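Local coordinates for protein alcohol dehydrogenase (Thermus thermophilus, PDB 2EIH) that binds a structural zinc ion through four cysteines and probably acts as a nicotinamide-cofactor-dependent oxidoreductase of the medium-chain alcohol dehydrogenase family, at residues Ala3-Ala8 and Pro58-Ala63; Leu34-Leu39 and Lys337-Val342; Glu84-Pro89 and Ala133-Asn138. All blocks are in the same frame, centred on the assembly; numbering follows the deposited sequence.

Contact 1 of 3, residues Ala3-Ala8 and Pro58-Ala63; sequences AVVMRA and PHVLGA
V5 faces V60 and M6 faces H59 with CA atoms 4.9 Å apart, the two backbones running roughly antiparallel but splayed, their end-to-end directions 135° apart. Only one direct backbone bond spans them, a weak one from M6 N to H59 O with an N-H...O angle of 116°. The same H59 O also receives a CA-H...O contact from V5 CA. Water 1 fills in where the strands part: it donates to V4 O and to H59 O and accepts from L61 N, 2.8 Å away, so that one molecule ties together three backbone groups.

V5 and P58 lie alongside each other and point the same way, V5 CB resting 3.6 Å from P58 CB with V5 CG1 close behind. R7 continues this row: NH1 reaches back to within 3.9 Å of P58 CB, while NE is engaged in a salt bridge with E16 on the adjoining strand. M6 belongs to the other row. Its CG lies opposite the backbone N (chi1 -160°), which carries the chain past H59 to L61, and SD ends 3.7 Å from L61 CD2, the two side chains meeting at about a right angle. SD also approaches the H59 imidazole edge-on, near the plane of the ring and 5.2 Å from its centroid, a Met-aromatic contact. NE2, next to the CD2 that SD approaches, donates to G114 O, which probably holds the ring in this turn. V46 of helix 41-48 packs on M6, H59 and L61 alike.

Strand 2-6 is thus the middle member of a small antiparallel sheet, with strand 15-19 along one edge and the short, water-bridged strand 59-60 along the other, in the N-terminal, GroES-like part of the medium-chain dehydrogenase fold.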
# COMPACT_ATOMS: atom_id res chain seq x y z
N ALA A 3 16.74 39.02 -19.77
CA ALA A 3 15.81 37.92 -19.84
C ALA A 3 15.59 37.56 -21.30
O ALA A 3 15.78 38.38 -22.19
CB ALA A 3 14.49 38.29 -19.20
N VAL A 4 15.23 36.31 -21.52
CA VAL A 4 14.92 35.84 -22.85
C VAL A 4 13.41 35.75 -22.87
O VAL A 4 12.82 34.89 -22.23
CB VAL A 4 15.51 34.45 -23.12
CG1 VAL A 4 14.87 33.86 -24.37
CG2 VAL A 4 17.01 34.55 -23.27
N VAL A 5 12.80 36.68 -23.58
CA VAL A 5 11.36 36.74 -23.69
C VAL A 5 10.89 36.00 -24.93
O VAL A 5 11.68 35.69 -25.83
CB VAL A 5 10.84 38.20 -23.75
CG1 VAL A 5 10.99 38.86 -22.39
CG2 VAL A 5 11.62 38.98 -24.80
N MET A 6 9.59 35.74 -24.96
CA MET A 6 8.94 35.03 -26.04
C MET A 6 8.01 36.01 -26.73
O MET A 6 6.84 36.12 -26.38
CB MET A 6 8.14 33.90 -25.44
CG MET A 6 7.79 32.79 -26.36
SD MET A 6 6.93 31.60 -25.36
CE MET A 6 5.48 31.36 -26.34
N ARG A 7 8.54 36.74 -27.71
CA ARG A 7 7.77 37.73 -28.46
C ARG A 7 6.49 37.15 -29.05
O ARG A 7 5.43 37.76 -28.97
CB ARG A 7 8.62 38.33 -29.59
CG ARG A 7 9.68 39.33 -29.12
CD ARG A 7 9.06 40.44 -28.27
NE ARG A 7 10.08 41.31 -27.69
CZ ARG A 7 9.85 42.17 -26.70
NH1 ARG A 7 8.64 42.28 -26.17
NH2 ARG A 7 10.85 42.92 -26.24
N ALA A 8 6.62 35.98 -29.66
CA ALA A 8 5.50 35.30 -30.29
C ALA A 8 5.77 33.81 -30.33
O ALA A 8 6.89 33.36 -30.05
CB ALA A 8 5.29 35.83 -31.69
N PRO A 58 5.09 39.61 -23.60
CA PRO A 58 6.13 38.58 -23.70
C PRO A 58 6.12 37.61 -22.52
O PRO A 58 5.66 37.94 -21.44
CB PRO A 58 7.41 39.41 -23.76
CG PRO A 58 7.10 40.55 -22.86
CD PRO A 58 5.68 40.93 -23.29
N HIS A 59 6.64 36.41 -22.75
CA HIS A 59 6.70 35.38 -21.72
C HIS A 59 8.12 34.86 -21.50
O HIS A 59 8.88 34.68 -22.45
CB HIS A 59 5.79 34.21 -22.10
CG HIS A 59 5.84 33.07 -21.13
ND1 HIS A 59 5.50 33.22 -19.80
CD2 HIS A 59 6.19 31.78 -21.29
CE1 HIS A 59 5.65 32.05 -19.19
NE2 HIS A 59 6.06 31.16 -20.07
N VAL A 60 8.46 34.63 -20.24
CA VAL A 60 9.77 34.11 -19.89
C VAL A 60 9.63 32.62 -19.58
O VAL A 60 8.96 32.24 -18.62
CB VAL A 60 10.35 34.81 -18.65
CG1 VAL A 60 11.74 34.25 -18.34
CG2 VAL A 60 10.42 36.30 -18.89
N LEU A 61 10.26 31.79 -20.39
CA LEU A 61 10.20 30.36 -20.19
C LEU A 61 11.13 29.98 -19.04
O LEU A 61 11.77 30.84 -18.44
CB LEU A 61 10.64 29.66 -21.47
CG LEU A 61 9.87 30.00 -22.75
CD1 LEU A 61 10.56 29.37 -23.97
CD2 LEU A 61 8.43 29.51 -22.66
N GLY A 62 11.20 28.68 -18.73
CA GLY A 62 12.08 28.22 -17.67
C GLY A 62 11.44 27.66 -16.41
O GLY A 62 10.89 28.40 -15.59
N ALA A 63 11.52 26.34 -16.24
CA ALA A 63 10.97 25.71 -15.05
C ALA A 63 12.10 25.37 -14.08
O ALA A 63 11.98 25.58 -12.87
CB ALA A 63 10.18 24.44 -15.44
O HOH W 1 11.20 33.05 -22.75

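Contact 2 of 3, residues Leu34-Leu39 and Lys337-Val342; sequences LKAAAL and KVVLQV
L39 packs hard against V338 and L340 where antiparallel strands 36-38 and 337-341 run at 150° with their axes 4.5 Å apart. This is the tight end. L39 CD1 meets L340 CD1 at 3.2 Å, closer than usual van der Waals contact, the side chains crossing at about a right angle; the other branch, CD2, presses on V338 CG1 at 3.4 Å. V338 offers that methyl because CG1 lies opposite its backbone N (chi1 175°). With an alanine in place of L39 both methyl branches go, which would probably open a gap between V338 and L340 and let those side chains turn.

The ladder beneath is regular: A37 and L340 exchange two backbone bonds, with L340 N to A37 O at 2.7 Å, and L39 N reaches V338 O almost head-on. A36 and A38 keep one face shallow, so V339 can lay CG1 3.7 Å from A36 CB.

The margins are looser. V342 N bonds K35 O, but from above the carbonyl plane, 56° out of it; V342, though partly exposed, lays CB and CG1 on L34 O and touches L34 CB more loosely, CG2 at 4.2 Å. Q341 sends NE2 to E142 of helix 141-146. At the tight end, just past L39, water 2 links L39 O to V338 N, while the partly exposed K337 lays its CE 3.5 Å from L39 O. K35 and A36 both face S66, a classic beta bulge. Strand 337-341 closes on strand 29-38 in the mixed sheet of the GroES-like catalytic domain found in medium-chain dehydrogenases.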
# COMPACT_ATOMS: atom_id res chain seq x y z
N LEU A 34 19.27 34.08 -10.35
CA LEU A 34 19.61 32.84 -11.07
C LEU A 34 21.05 32.74 -11.58
O LEU A 34 21.68 33.74 -11.93
CB LEU A 34 18.65 32.67 -12.25
CG LEU A 34 17.19 32.42 -11.84
CD1 LEU A 34 16.23 32.78 -12.96
CD2 LEU A 34 17.03 30.97 -11.42
N LYS A 35 21.56 31.52 -11.60
CA LYS A 35 22.91 31.24 -12.07
C LYS A 35 22.84 30.33 -13.29
O LYS A 35 23.65 30.42 -14.21
CB LYS A 35 23.73 30.56 -10.96
CG LYS A 35 24.24 31.48 -9.83
CD LYS A 35 25.03 32.65 -10.39
CE LYS A 35 25.83 33.43 -9.33
NZ LYS A 35 27.16 32.82 -9.01
N ALA A 36 21.85 29.46 -13.28
CA ALA A 36 21.66 28.53 -14.37
C ALA A 36 20.19 28.17 -14.50
O ALA A 36 19.47 28.06 -13.51
CB ALA A 36 22.49 27.26 -14.12
N ALA A 37 19.74 28.02 -15.74
CA ALA A 37 18.37 27.62 -16.02
C ALA A 37 18.50 26.42 -16.93
O ALA A 37 19.16 26.49 -17.98
CB ALA A 37 17.62 28.74 -16.72
N ALA A 38 17.90 25.32 -16.52
CA ALA A 38 17.95 24.10 -17.30
C ALA A 38 16.79 24.10 -18.27
O ALA A 38 15.70 24.58 -17.95
CB ALA A 38 17.88 22.88 -16.39
N LEU A 39 17.03 23.56 -19.46
CA LEU A 39 16.02 23.50 -20.52
C LEU A 39 15.21 22.21 -20.48
O LEU A 39 15.76 21.13 -20.35
CB LEU A 39 16.71 23.60 -21.88
CG LEU A 39 16.97 24.96 -22.53
CD1 LEU A 39 17.69 25.92 -21.60
CD2 LEU A 39 17.78 24.72 -23.81
N LYS A 337 21.36 16.93 -19.86
CA LYS A 337 20.66 18.20 -19.78
C LYS A 337 21.35 19.36 -20.52
O LYS A 337 22.58 19.42 -20.60
CB LYS A 337 20.51 18.58 -18.30
CG LYS A 337 19.23 19.34 -17.94
CD LYS A 337 18.02 18.41 -17.89
CE LYS A 337 16.74 19.18 -17.60
NZ LYS A 337 15.58 18.26 -17.50
N VAL A 338 20.55 20.25 -21.09
CA VAL A 338 21.05 21.43 -21.78
C VAL A 338 20.77 22.52 -20.76
O VAL A 338 19.61 22.78 -20.41
CB VAL A 338 20.26 21.72 -23.08
CG1 VAL A 338 20.74 23.02 -23.71
CG2 VAL A 338 20.47 20.58 -24.06
N VAL A 339 21.83 23.14 -20.25
CA VAL A 339 21.72 24.18 -19.25
C VAL A 339 22.22 25.53 -19.68
O VAL A 339 23.34 25.67 -20.18
CB VAL A 339 22.48 23.81 -17.95
CG1 VAL A 339 22.22 24.87 -16.89
CG2 VAL A 339 22.06 22.44 -17.46
N LEU A 340 21.38 26.52 -19.45
CA LEU A 340 21.68 27.91 -19.75
C LEU A 340 22.37 28.51 -18.54
O LEU A 340 21.97 28.28 -17.40
CB LEU A 340 20.38 28.67 -20.02
CG LEU A 340 19.92 28.95 -21.45
CD1 LEU A 340 20.22 27.77 -22.37
CD2 LEU A 340 18.43 29.28 -21.43
N GLN A 341 23.42 29.29 -18.80
CA GLN A 341 24.16 29.98 -17.76
C GLN A 341 23.69 31.42 -17.79
O GLN A 341 23.89 32.12 -18.77
CB GLN A 341 25.65 29.91 -18.04
CG GLN A 341 26.26 28.53 -17.89
CD GLN A 341 27.67 28.48 -18.45
OE1 GLN A 341 27.89 28.85 -19.60
NE2 GLN A 341 28.62 28.01 -17.64
N VAL A 342 23.06 31.85 -16.70
CA VAL A 342 22.53 33.21 -16.60
C VAL A 342 23.58 34.16 -16.09
O VAL A 342 24.02 35.07 -16.80
CB VAL A 342 21.34 33.26 -15.64
CG1 VAL A 342 20.80 34.67 -15.55
CG2 VAL A 342 20.27 32.30 -16.10
O HOH W 2 17.64 19.53 -21.17

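Contact 3 of 3, residues Glu84-Pro89 and Ala133-Asn138; sequences EVVINP and APKPKN
K135 lies against E84 and V86, its side chain crossing that of E84 obliquely, while strands 84-87 and 133-134 pair only briefly before diverging. V86 and A133 form an antiparallel hydrogen-bonded pair: V86 N donates to A133 O at 2.8 Å, and A133 N returns a nearly straight bond to V86 O. Two residues on, K135 N reaches E84 O at 3.0 Å from above the carbonyl plane, 46° out of it.

From there the lysine can be followed outward. CB touches the start of the strand, 3.6 Å from V85 N, and is also met by V86 CG1. CG, set opposite the backbone N (chi1 163°), directs the chain along the glutamate, passing E84 OE2 at a distance. CD packs on E84 CB at 3.9 Å and comes close to OE2; CE stays beside the same oxygen. A bend at the last torsion (chi4 -64°) then brings NZ round to meet OE2 nearly along its C-O axis at 3.1 Å, as a salt bridge. NZ has further partners: P136 O at 2.7 Å and L139 O just beyond the segment. Two carbonyls and a carboxylate thus surround the ammonium, an environment likely to favour its charged form. F141 adds a cation-pi contact to the same lysine.

V86 turns its other methyl, CG2, to A133 CB, 3.9 Å away. Against this V86-A133 pair L301 of helix 297-306 packs, and A144 of helix 141-146 covers V86 and K135, while on the strand's other edge V85 and I87 bond to G67 and G65 of strand 64-72.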
# COMPACT_ATOMS: atom_id res chain seq x y z
N GLU A 84 22.54 29.49 -1.28
CA GLU A 84 22.49 28.80 -2.56
C GLU A 84 21.27 27.88 -2.56
O GLU A 84 21.03 27.15 -1.58
CB GLU A 84 23.78 28.01 -2.78
CG GLU A 84 25.04 28.87 -2.86
CD GLU A 84 26.19 28.13 -3.51
OE1 GLU A 84 27.26 28.74 -3.73
OE2 GLU A 84 26.02 26.94 -3.82
N VAL A 85 20.49 27.93 -3.64
CA VAL A 85 19.26 27.16 -3.77
C VAL A 85 18.93 26.67 -5.19
O VAL A 85 19.48 27.15 -6.19
CB VAL A 85 18.05 28.00 -3.29
CG1 VAL A 85 18.22 28.38 -1.83
CG2 VAL A 85 17.90 29.27 -4.14
N VAL A 86 18.02 25.71 -5.26
CA VAL A 86 17.53 25.17 -6.53
C VAL A 86 16.03 25.40 -6.41
O VAL A 86 15.50 25.54 -5.31
CB VAL A 86 17.82 23.66 -6.69
CG1 VAL A 86 19.30 23.41 -6.61
CG2 VAL A 86 17.10 22.88 -5.61
N ILE A 87 15.35 25.42 -7.55
CA ILE A 87 13.92 25.66 -7.62
C ILE A 87 13.14 24.36 -7.73
O ILE A 87 13.56 23.43 -8.40
CB ILE A 87 13.63 26.54 -8.84
CG1 ILE A 87 14.19 27.95 -8.60
CG2 ILE A 87 12.16 26.50 -9.19
CD1 ILE A 87 14.26 28.79 -9.84
N ASN A 88 12.00 24.30 -7.03
CA ASN A 88 11.08 23.15 -7.04
C ASN A 88 10.02 23.72 -8.00
O ASN A 88 9.18 24.50 -7.59
CB ASN A 88 10.47 22.97 -5.64
CG ASN A 88 10.11 21.54 -5.34
OD1 ASN A 88 9.42 20.87 -6.12
ND2 ASN A 88 10.53 21.06 -4.18
N PRO A 89 10.05 23.30 -9.27
CA PRO A 89 9.13 23.77 -10.31
C PRO A 89 7.62 23.59 -10.14
O PRO A 89 6.84 24.12 -10.94
CB PRO A 89 9.66 23.09 -11.57
CG PRO A 89 10.14 21.79 -11.04
CD PRO A 89 10.81 22.13 -9.73
N ALA A 133 14.58 25.03 -2.49
CA ALA A 133 15.31 24.04 -1.71
C ALA A 133 16.78 24.40 -1.71
O ALA A 133 17.27 25.02 -2.65
CB ALA A 133 15.10 22.65 -2.28
N PRO A 134 17.51 24.01 -0.66
CA PRO A 134 18.95 24.32 -0.58
C PRO A 134 19.71 23.56 -1.65
O PRO A 134 19.46 22.37 -1.88
CB PRO A 134 19.32 23.87 0.82
CG PRO A 134 18.44 22.67 1.00
CD PRO A 134 17.10 23.18 0.48
N LYS A 135 20.60 24.27 -2.33
CA LYS A 135 21.41 23.67 -3.37
C LYS A 135 22.54 22.87 -2.75
O LYS A 135 23.27 23.37 -1.90
CB LYS A 135 22.03 24.74 -4.28
CG LYS A 135 23.18 24.23 -5.13
CD LYS A 135 24.04 25.37 -5.65
CE LYS A 135 25.36 24.88 -6.26
NZ LYS A 135 26.22 24.23 -5.24
N PRO A 136 22.69 21.61 -3.17
CA PRO A 136 23.77 20.77 -2.64
C PRO A 136 25.11 21.49 -2.89
O PRO A 136 25.34 22.01 -3.98
CB PRO A 136 23.62 19.46 -3.42
CG PRO A 136 22.95 19.90 -4.71
CD PRO A 136 21.95 20.91 -4.25
N LYS A 137 25.98 21.53 -1.89
CA LYS A 137 27.26 22.21 -2.04
C LYS A 137 28.30 21.47 -2.86
O LYS A 137 29.31 22.05 -3.26
CB LYS A 137 27.85 22.57 -0.67
CG LYS A 137 27.03 23.60 0.10
CD LYS A 137 27.74 24.05 1.38
CE LYS A 137 26.84 24.97 2.22
NZ LYS A 137 26.39 26.17 1.45
N ASN A 138 28.08 20.19 -3.12
CA ASN A 138 29.06 19.44 -3.90
C ASN A 138 28.82 19.59 -5.41
O ASN A 138 29.54 18.99 -6.21
CB ASN A 138 29.03 17.95 -3.52
CG ASN A 138 27.68 17.29 -3.82
OD1 ASN A 138 27.62 16.14 -4.27
ND2 ASN A 138 26.60 18.02 -3.58

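In the fold
Contacts 1 and 3 lie furthest apart, their centres 23 Å from each other; contact 2 is 14 Å from contact 1 and 13 Å from contact 3. Contacts 2 and 3 belong to one mixed sheet, where strand 64-72 runs between strands 29-38 and 84-91, and the side chains of L34 and I87 pack on each other. Contact 1 sits in a separate three-stranded sheet, yet residues 58-63 lead directly into strand 64-72, and A63 packs on I87 and P89. Along the chain contact 1 closes before contact 3 opens, whereas contact 2 joins residues 34-39 to the C-terminal strand, enclosing contact 3. The chain's last strand therefore returns to the N-terminal GroES-like region after the Rossmann-type domain.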